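Local coordinates for protein PfkB family carbohydrate kinase (Listeria grayi DSM 20601, PDB 4GM6) that probably acts as a carbohydrate kinase of the PfkB family, transferring phosphate from a nucleotide to a sugar or related substrate, at residues Gly56-Asn61 / His155-Thr160; Val28-Leu33 / Arg74-Val79; Val313-Ala318 / Thr337-Ala342. One frame throughout, in Å; residues are numbered along the deposited sequence.

Contact 1 (Gly56-Asn61 / His155-Thr160); sequences GGAEAN and HVSGIT
The carboxylate of E59 reaches the end of strand 153-157 and the first turn of helix 158-163, where the hydroxyls of S157 and T160 hold one oxygen from opposite faces of the carboxylate plane. S157 OG donates to E59 OE2 at 2.7 Å from 68° above that plane, and T160 OG1 donates to the same E59 OE2 at 2.7 Å from the other side. S157 N adds a weak bond. A bend at chi2 (94°) turns the acid end of E59 toward both hydroxyls, and a water links E59 OE1 to T160 OG1, so this buried carboxylate is supplied with several donors. G56-N61 reads GGAEAN, which fits the di-glycine signature of PfkB kinases; G57 N-caps helix 58-68 with positive phi, a backbone that suits glycine. S157 is an N-cap as well: its OG also accepts from I159 N at 3.1 Å, and a short serine suits both tasks. Beside the polar centre, I159 CD1 lies 3.8 Å from A58 CB, a small residue that lets the helix start come close. H155, its CG anti to the backbone N (chi1 177°), brings CD2 to 4.2 Å from E59 CG, while its ND1 bonds S186 OG.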
loop_
_atom_site.group_PDB
_atom_site.type_symbol
_atom_site.label_atom_id
_atom_site.label_comp_id
_atom_site.label_asym_id
_atom_site.label_seq_id
_atom_site.Cartn_x
_atom_site.Cartn_y
_atom_site.Cartn_z
ATOM N N GLY C 56 16.118 0.693 -15.767
ATOM C CA GLY C 56 17.038 -0.371 -16.144
ATOM C C GLY C 56 17.408 -0.294 -17.606
ATOM O O GLY C 56 17.037 0.635 -18.297
ATOM N N GLY C 57 18.130 -1.306 -18.068
ATOM C CA GLY C 57 18.668 -1.349 -19.419
ATOM C C GLY C 57 19.853 -2.287 -19.334
ATOM O O GLY C 57 20.680 -2.135 -18.445
ATOM N N ALA C 58 19.929 -3.270 -20.234
ATOM C CA ALA C 58 20.989 -4.287 -20.157
ATOM C C ALA C 58 22.346 -3.674 -19.845
ATOM O O ALA C 58 23.006 -4.055 -18.870
ATOM C CB ALA C 58 21.054 -5.114 -21.437
ATOM N N GLU C 59 22.774 -2.729 -20.677
ATOM C CA GLU C 59 24.115 -2.154 -20.518
ATOM C C GLU C 59 24.193 -1.256 -19.278
ATOM O O GLU C 59 25.157 -1.310 -18.511
ATOM C CB GLU C 59 24.538 -1.388 -21.782
ATOM C CG GLU C 59 24.653 -2.269 -23.017
ATOM C CD GLU C 59 23.384 -2.286 -23.857
ATOM O OE1 GLU C 59 22.305 -1.973 -23.312
ATOM O OE2 GLU C 59 23.465 -2.590 -25.075
ATOM N N ALA C 60 23.170 -0.434 -19.089
ATOM C CA ALA C 60 23.052 0.383 -17.874
ATOM C C ALA C 60 23.096 -0.452 -16.591
ATOM O O ALA C 60 23.682 -0.035 -15.587
ATOM C CB ALA C 60 21.772 1.190 -17.909
ATOM N N ASN C 61 22.464 -1.622 -16.618
ATOM C CA ASN C 61 22.479 -2.497 -15.453
ATOM C C ASN C 61 23.902 -3.003 -15.240
ATOM O O ASN C 61 24.406 -3.045 -14.110
ATOM C CB ASN C 61 21.542 -3.690 -15.639
ATOM C CG ASN C 61 20.089 -3.288 -15.745
ATOM O OD1 ASN C 61 19.705 -2.173 -15.396
ATOM N ND2 ASN C 61 19.267 -4.205 -16.246
ATOM N N HIS C 155 31.890 -2.271 -23.172
ATOM C CA HIS C 155 30.824 -3.261 -23.159
ATOM C C HIS C 155 29.593 -2.787 -23.928
ATOM O O HIS C 155 29.166 -1.637 -23.791
ATOM C CB HIS C 155 30.402 -3.590 -21.716
ATOM C CG HIS C 155 29.254 -4.551 -21.636
ATOM N ND1 HIS C 155 29.421 -5.918 -21.737
ATOM C CD2 HIS C 155 27.921 -4.344 -21.498
ATOM C CE1 HIS C 155 28.242 -6.510 -21.655
ATOM N NE2 HIS C 155 27.315 -5.578 -21.521
ATOM N N VAL C 156 29.015 -3.688 -24.718
ATOM C CA VAL C 156 27.771 -3.404 -25.423
ATOM C C VAL C 156 26.989 -4.696 -25.670
ATOM O O VAL C 156 27.525 -5.806 -25.481
ATOM C CB VAL C 156 27.997 -2.603 -26.726
ATOM C CG1 VAL C 156 28.733 -3.437 -27.777
ATOM C CG2 VAL C 156 26.664 -2.076 -27.250
ATOM N N SER C 157 25.706 -4.553 -26.027
ATOM C CA SER C 157 24.855 -5.718 -26.239
ATOM C C SER C 157 24.135 -5.665 -27.581
ATOM O O SER C 157 24.060 -4.608 -28.225
ATOM C CB SER C 157 23.828 -5.851 -25.106
ATOM O OG SER C 157 22.634 -5.138 -25.394
ATOM N N GLY C 158 23.604 -6.816 -27.994
ATOM C CA GLY C 158 22.824 -6.912 -29.222
ATOM C C GLY C 158 21.534 -6.109 -29.212
ATOM O O GLY C 158 20.897 -5.937 -30.250
ATOM N N ILE C 159 21.138 -5.624 -28.039
ATOM C CA ILE C 159 19.915 -4.827 -27.928
ATOM C C ILE C 159 20.122 -3.487 -28.613
ATOM O O ILE C 159 19.306 -3.048 -29.433
ATOM C CB ILE C 159 19.508 -4.622 -26.456
ATOM C CG1 ILE C 159 18.947 -5.928 -25.890
ATOM C CG2 ILE C 159 18.481 -3.509 -26.326
ATOM C CD1 ILE C 159 18.836 -5.943 -24.385
ATOM N N THR C 160 21.247 -2.857 -28.300
ATOM C CA THR C 160 21.561 -1.555 -28.858
ATOM C C THR C 160 21.740 -1.583 -30.377
ATOM O O THR C 160 21.180 -0.757 -31.095
ATOM C CB THR C 160 22.818 -0.998 -28.186
ATOM O OG1 THR C 160 22.510 -0.758 -26.810
ATOM C CG2 THR C 160 23.254 0.291 -28.848
HETATM O O HOH W 1 20.448 -0.785 -25.059
#

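Contact 2 (Val28-Leu33 / Arg74-Val79); sequences VTIGEL and RIATVV
T29 O receives A76 N at 2.9 Å, and I75 CA adds a CH...O contact to T29 O at 3.3 Å. In return T29 N gives to R74 O at 3.0 Å, and G31 N reaches A76 O only weakly: this is the alternating ladder of parallel strands. The pairs V28/R74 and I30/A76 share one face, T29/I75 the other. On the latter, the branches of T29 and I75 run alongside each other; T29 CG2 stands 3.3 Å from I75 CG1, tighter than usual for two carbons, with OG1 of T29 anti to N (chi1 -163°) and turned to H155 O. V28 CG2 rests on the aliphatic part of R74, at 3.6 Å from R74 CG, leaving the guanidinium to reach the carbonyls of K149 and L147. Past the strand end, G31 has phi 168°, at which a CB would press on the carbonyl O of I30, so glycine suits the place. L33 then brings CD1 to T77 and I75, and a water joins L33 N, T77 OG1 and V78 O. After strands 34-38 and 50-56, helix 58-68 packs on the T29/I75 face and leads into strand 73-79; strand 153-157 borders 27-30, and 97-104 borders 73-79.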
loop_
_atom_site.group_PDB
_atom_site.type_symbol
_atom_site.label_atom_id
_atom_site.label_comp_id
_atom_site.label_asym_id
_atom_site.label_seq_id
_atom_site.Cartn_x
_atom_site.Cartn_y
_atom_site.Cartn_z
ATOM N N VAL C 28 33.525 1.467 -19.883
ATOM C CA VAL C 28 32.571 2.276 -20.632
ATOM C C VAL C 28 31.499 1.369 -21.235
ATOM O O VAL C 28 31.781 0.252 -21.673
ATOM C CB VAL C 28 33.276 3.138 -21.720
ATOM C CG1 VAL C 28 33.926 2.262 -22.791
ATOM C CG2 VAL C 28 32.304 4.122 -22.349
ATOM N N THR C 29 30.257 1.828 -21.230
ATOM C CA THR C 29 29.198 1.055 -21.855
ATOM C C THR C 29 28.269 1.926 -22.714
ATOM O O THR C 29 28.251 3.151 -22.587
ATOM C CB THR C 29 28.378 0.304 -20.803
ATOM O OG1 THR C 29 27.635 -0.737 -21.443
ATOM C CG2 THR C 29 27.438 1.258 -20.101
ATOM N N ILE C 30 27.497 1.276 -23.584
ATOM C CA ILE C 30 26.624 1.970 -24.526
ATOM C C ILE C 30 25.259 1.304 -24.528
ATOM O O ILE C 30 25.143 0.082 -24.681
ATOM C CB ILE C 30 27.181 1.925 -25.952
ATOM C CG1 ILE C 30 28.552 2.610 -26.003
ATOM C CG2 ILE C 30 26.223 2.607 -26.921
ATOM C CD1 ILE C 30 29.293 2.387 -27.302
ATOM N N GLY C 31 24.214 2.090 -24.343
ATOM C CA GLY C 31 22.901 1.486 -24.313
ATOM C C GLY C 31 21.814 2.395 -23.813
ATOM O O GLY C 31 22.084 3.451 -23.247
ATOM N N GLU C 32 20.579 1.954 -24.027
ATOM C CA GLU C 32 19.408 2.740 -23.693
ATOM C C GLU C 32 18.881 2.375 -22.313
ATOM O O GLU C 32 18.857 1.194 -21.957
ATOM C CB GLU C 32 18.322 2.480 -24.733
ATOM C CG GLU C 32 17.001 3.142 -24.391
ATOM C CD GLU C 32 15.981 3.022 -25.499
ATOM O OE1 GLU C 32 16.119 2.128 -26.363
ATOM O OE2 GLU C 32 15.019 3.818 -25.495
ATOM N N LEU C 33 18.450 3.388 -21.555
ATOM C CA LEU C 33 17.759 3.183 -20.295
ATOM C C LEU C 33 16.251 3.160 -20.516
ATOM O O LEU C 33 15.713 3.978 -21.258
ATOM C CB LEU C 33 18.093 4.284 -19.287
ATOM C CG LEU C 33 19.431 4.115 -18.567
ATOM C CD1 LEU C 33 20.521 4.690 -19.455
ATOM C CD2 LEU C 33 19.431 4.798 -17.207
ATOM N N ARG C 74 31.005 4.591 -16.800
ATOM C CA ARG C 74 30.396 5.690 -17.529
ATOM C C ARG C 74 29.582 5.091 -18.666
ATOM O O ARG C 74 29.856 3.974 -19.128
ATOM C CB ARG C 74 31.473 6.595 -18.113
ATOM C CG ARG C 74 32.216 5.955 -19.275
ATOM C CD ARG C 74 33.374 6.818 -19.729
ATOM N NE ARG C 74 34.221 7.241 -18.613
ATOM C CZ ARG C 74 35.489 7.625 -18.738
ATOM N NH1 ARG C 74 36.077 7.629 -19.928
ATOM N NH2 ARG C 74 36.179 7.994 -17.668
ATOM N N ILE C 75 28.588 5.832 -19.134
ATOM C CA ILE C 75 27.705 5.296 -20.156
ATOM C C ILE C 75 27.336 6.335 -21.193
ATOM O O ILE C 75 26.868 7.435 -20.862
ATOM C CB ILE C 75 26.409 4.718 -19.549
ATOM C CG1 ILE C 75 25.616 3.940 -20.607
ATOM C CG2 ILE C 75 25.539 5.825 -18.965
ATOM C CD1 ILE C 75 24.347 3.294 -20.079
ATOM N N ALA C 76 27.556 5.975 -22.451
ATOM C CA ALA C 76 27.091 6.781 -23.568
ATOM C C ALA C 76 25.608 6.451 -23.792
ATOM O O ALA C 76 25.266 5.333 -24.179
ATOM C CB ALA C 76 27.916 6.484 -24.812
ATOM N N THR C 77 24.727 7.410 -23.519
ATOM C CA THR C 77 23.300 7.176 -23.702
ATOM C C THR C 77 22.523 8.466 -24.013
ATOM O O THR C 77 23.085 9.561 -23.979
ATOM C CB THR C 77 22.690 6.467 -22.479
ATOM O OG1 THR C 77 21.524 5.741 -22.884
ATOM C CG2 THR C 77 22.321 7.488 -21.400
ATOM N N VAL C 78 21.233 8.326 -24.328
ATOM C CA VAL C 78 20.399 9.477 -24.666
ATOM C C VAL C 78 19.075 9.429 -23.919
ATOM O O VAL C 78 18.410 8.386 -23.896
ATOM C CB VAL C 78 20.069 9.525 -26.168
ATOM C CG1 VAL C 78 19.184 10.730 -26.472
ATOM C CG2 VAL C 78 21.346 9.549 -27.004
ATOM N N VAL C 79 18.692 10.561 -23.323
ATOM C CA VAL C 79 17.409 10.689 -22.648
ATOM C C VAL C 79 16.730 12.019 -22.985
ATOM O O VAL C 79 17.398 12.988 -23.287
ATOM C CB VAL C 79 17.563 10.617 -21.115
ATOM C CG1 VAL C 79 18.283 9.340 -20.715
ATOM C CG2 VAL C 79 18.291 11.850 -20.601
HETATM O O HOH W 2 18.671 6.032 -22.116
#

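Contact 3 (Val313-Ala318 / Thr337-Ala342); sequences VKFATA and TIADFA
A318 pushes its methyl into the shallow hollow formed by I338, F341 and A342 on the facing helix. There A318 CB meets the methyl of A342, A342 CB, at 3.8 Å, with I338 and F341 flanking it. The F341 ring turns an edge to the methyl, and A318 CB lies near the ring plane, 3.9 Å from F341 CD2. The small side chains let the two backbones meet here, where A318 and A342 have CA atoms 5.5 Å apart. In return, the methyl of A342 faces the turn of K314, whose CG lies at 4.3 Å from A342 CB. The lysine's amine goes on to S346 OG, while its aliphatic stem edges the contact.

The axes of segments 313-318 and 337-342 approach to 8.8 Å and cross at 106°, so contact is confined to a small patch. Both belong to late helices of the ribokinase-like fold; helix 309-323 is layered against helix 291-304 and strand 273-282 through A316, T317 and A318, and helix 335-344 packs on it further through I338 on A319 and F341 on L322.

The larger bump is I338. Its CG2, anti to the backbone N, stands over one face of the F315 ring, a CH-pi contact with I338 CG2 3.7 Å from the ring centroid and 25° off its normal, shifted toward the rim at CE2. F315, a broad flat group, can lie across this branch, its chi1 of 178° carrying the ring out to the second helix, while W307 meets it edge-to-face. F341 also packs on L120 of the second subunit.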
loop_
_atom_site.group_PDB
_atom_site.type_symbol
_atom_site.label_atom_id
_atom_site.label_comp_id
_atom_site.label_asym_id
_atom_site.label_seq_id
_atom_site.Cartn_x
_atom_site.Cartn_y
_atom_site.Cartn_z
ATOM N N VAL C 313 33.908 -17.557 -12.461
ATOM C CA VAL C 313 32.654 -18.267 -12.712
ATOM C C VAL C 313 31.874 -18.554 -11.418
ATOM O O VAL C 313 30.643 -18.538 -11.413
ATOM C CB VAL C 313 32.874 -19.568 -13.506
ATOM C CG1 VAL C 313 33.439 -20.667 -12.610
ATOM C CG2 VAL C 313 31.575 -20.015 -14.167
ATOM N N LYS C 314 32.577 -18.800 -10.319
ATOM C CA LYS C 314 31.887 -19.107 -9.077
ATOM C C LYS C 314 31.277 -17.852 -8.482
ATOM O O LYS C 314 30.123 -17.849 -8.038
ATOM C CB LYS C 314 32.822 -19.769 -8.065
ATOM C CG LYS C 314 32.077 -20.263 -6.832
ATOM C CD LYS C 314 32.909 -21.270 -6.043
ATOM C CE LYS C 314 34.040 -20.598 -5.284
ATOM N NZ LYS C 314 34.710 -21.553 -4.353
ATOM N N PHE C 315 32.061 -16.783 -8.487
ATOM C CA PHE C 315 31.613 -15.506 -7.964
ATOM C C PHE C 315 30.426 -14.979 -8.761
ATOM O O PHE C 315 29.415 -14.536 -8.185
ATOM C CB PHE C 315 32.773 -14.507 -8.023
ATOM C CG PHE C 315 32.413 -13.127 -7.536
ATOM C CD1 PHE C 315 32.072 -12.130 -8.431
ATOM C CD2 PHE C 315 32.437 -12.826 -6.184
ATOM C CE1 PHE C 315 31.746 -10.860 -7.992
ATOM C CE2 PHE C 315 32.125 -11.556 -5.737
ATOM C CZ PHE C 315 31.777 -10.573 -6.644
ATOM N N ALA C 316 30.545 -15.024 -10.087
ATOM C CA ALA C 316 29.535 -14.443 -10.967
ATOM C C ALA C 316 28.214 -15.199 -10.905
ATOM O O ALA C 316 27.153 -14.590 -10.930
ATOM C CB ALA C 316 30.029 -14.368 -12.398
ATOM N N THR C 317 28.270 -16.526 -10.842
ATOM C CA THR C 317 27.037 -17.288 -10.713
ATOM C C THR C 317 26.341 -16.974 -9.383
ATOM O O THR C 317 25.115 -16.906 -9.322
ATOM C CB THR C 317 27.275 -18.801 -10.855
ATOM O OG1 THR C 317 28.022 -19.048 -12.055
ATOM C CG2 THR C 317 25.943 -19.536 -10.923
ATOM N N ALA C 318 27.124 -16.769 -8.325
ATOM C CA ALA C 318 26.563 -16.394 -7.031
ATOM C C ALA C 318 25.904 -15.024 -7.099
ATOM O O ALA C 318 24.823 -14.805 -6.544
ATOM C CB ALA C 318 27.642 -16.414 -5.962
ATOM N N THR C 337 29.652 -9.459 0.344
ATOM C CA THR C 337 28.406 -10.183 0.493
ATOM C C THR C 337 28.307 -11.309 -0.528
ATOM O O THR C 337 27.928 -12.428 -0.201
ATOM C CB THR C 337 27.211 -9.245 0.313
ATOM O OG1 THR C 337 27.276 -8.211 1.301
ATOM C CG2 THR C 337 25.914 -10.009 0.455
ATOM N N ILE C 338 28.657 -11.008 -1.771
ATOM C CA ILE C 338 28.621 -11.996 -2.844
ATOM C C ILE C 338 29.660 -13.094 -2.624
ATOM O O ILE C 338 29.356 -14.290 -2.721
ATOM C CB ILE C 338 28.839 -11.317 -4.216
ATOM C CG1 ILE C 338 27.702 -10.315 -4.501
ATOM C CG2 ILE C 338 28.907 -12.351 -5.328
ATOM C CD1 ILE C 338 28.002 -9.368 -5.650
ATOM N N ALA C 339 30.883 -12.688 -2.300
ATOM C CA ALA C 339 31.958 -13.637 -2.039
ATOM C C ALA C 339 31.632 -14.556 -0.856
ATOM O O ALA C 339 31.921 -15.758 -0.900
ATOM C CB ALA C 339 33.282 -12.910 -1.822
ATOM N N ASP C 340 31.026 -14.006 0.193
ATOM C CA ASP C 340 30.688 -14.822 1.355
ATOM C C ASP C 340 29.627 -15.848 0.965
ATOM O O ASP C 340 29.699 -17.008 1.353
ATOM C CB ASP C 340 30.185 -13.967 2.517
ATOM C CG ASP C 340 31.304 -13.230 3.235
ATOM O OD1 ASP C 340 32.482 -13.615 3.087
ATOM O OD2 ASP C 340 30.998 -12.265 3.965
ATOM N N PHE C 341 28.651 -15.430 0.170
ATOM C CA PHE C 341 27.627 -16.373 -0.246
ATOM C C PHE C 341 28.242 -17.494 -1.071
ATOM O O PHE C 341 27.952 -18.673 -0.854
ATOM C CB PHE C 341 26.515 -15.701 -1.043
ATOM C CG PHE C 341 25.491 -16.677 -1.557
ATOM C CD1 PHE C 341 24.717 -17.415 -0.674
ATOM C CD2 PHE C 341 25.334 -16.885 -2.910
ATOM C CE1 PHE C 341 23.791 -18.331 -1.140
ATOM C CE2 PHE C 341 24.408 -17.798 -3.387
ATOM C CZ PHE C 341 23.642 -18.524 -2.503
ATOM N N ALA C 342 29.085 -17.119 -2.025
ATOM C CA ALA C 342 29.747 -18.098 -2.878
ATOM C C ALA C 342 30.560 -19.086 -2.048
ATOM O O ALA C 342 30.604 -20.274 -2.360
ATOM C CB ALA C 342 30.629 -17.403 -3.898
#

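Overall arrangement
Contacts 1 and 2 are neighbours, their centres 8 Å apart, and they share the central sheet: strand 153-157 runs beside strand 27-30, with H155 N and V28 O at 2.9 Å and H155 O and T29 OG1 at 2.9 Å, both probable hydrogen bonds. Helix 58-68 leads from contact 1 to contact 2. Contact 3 lies apart, its centre about 22 Å from that of contact 1 and 27 Å from that of contact 2. Helix 291-304 lies between, touching A58 and H155 of contact 1 and A316 and T317 of contact 3. Its D293, which bonds N61, falls in a GGGD sequence resembling the family's GAGD active-site motif, so contact 1 probably borders that site.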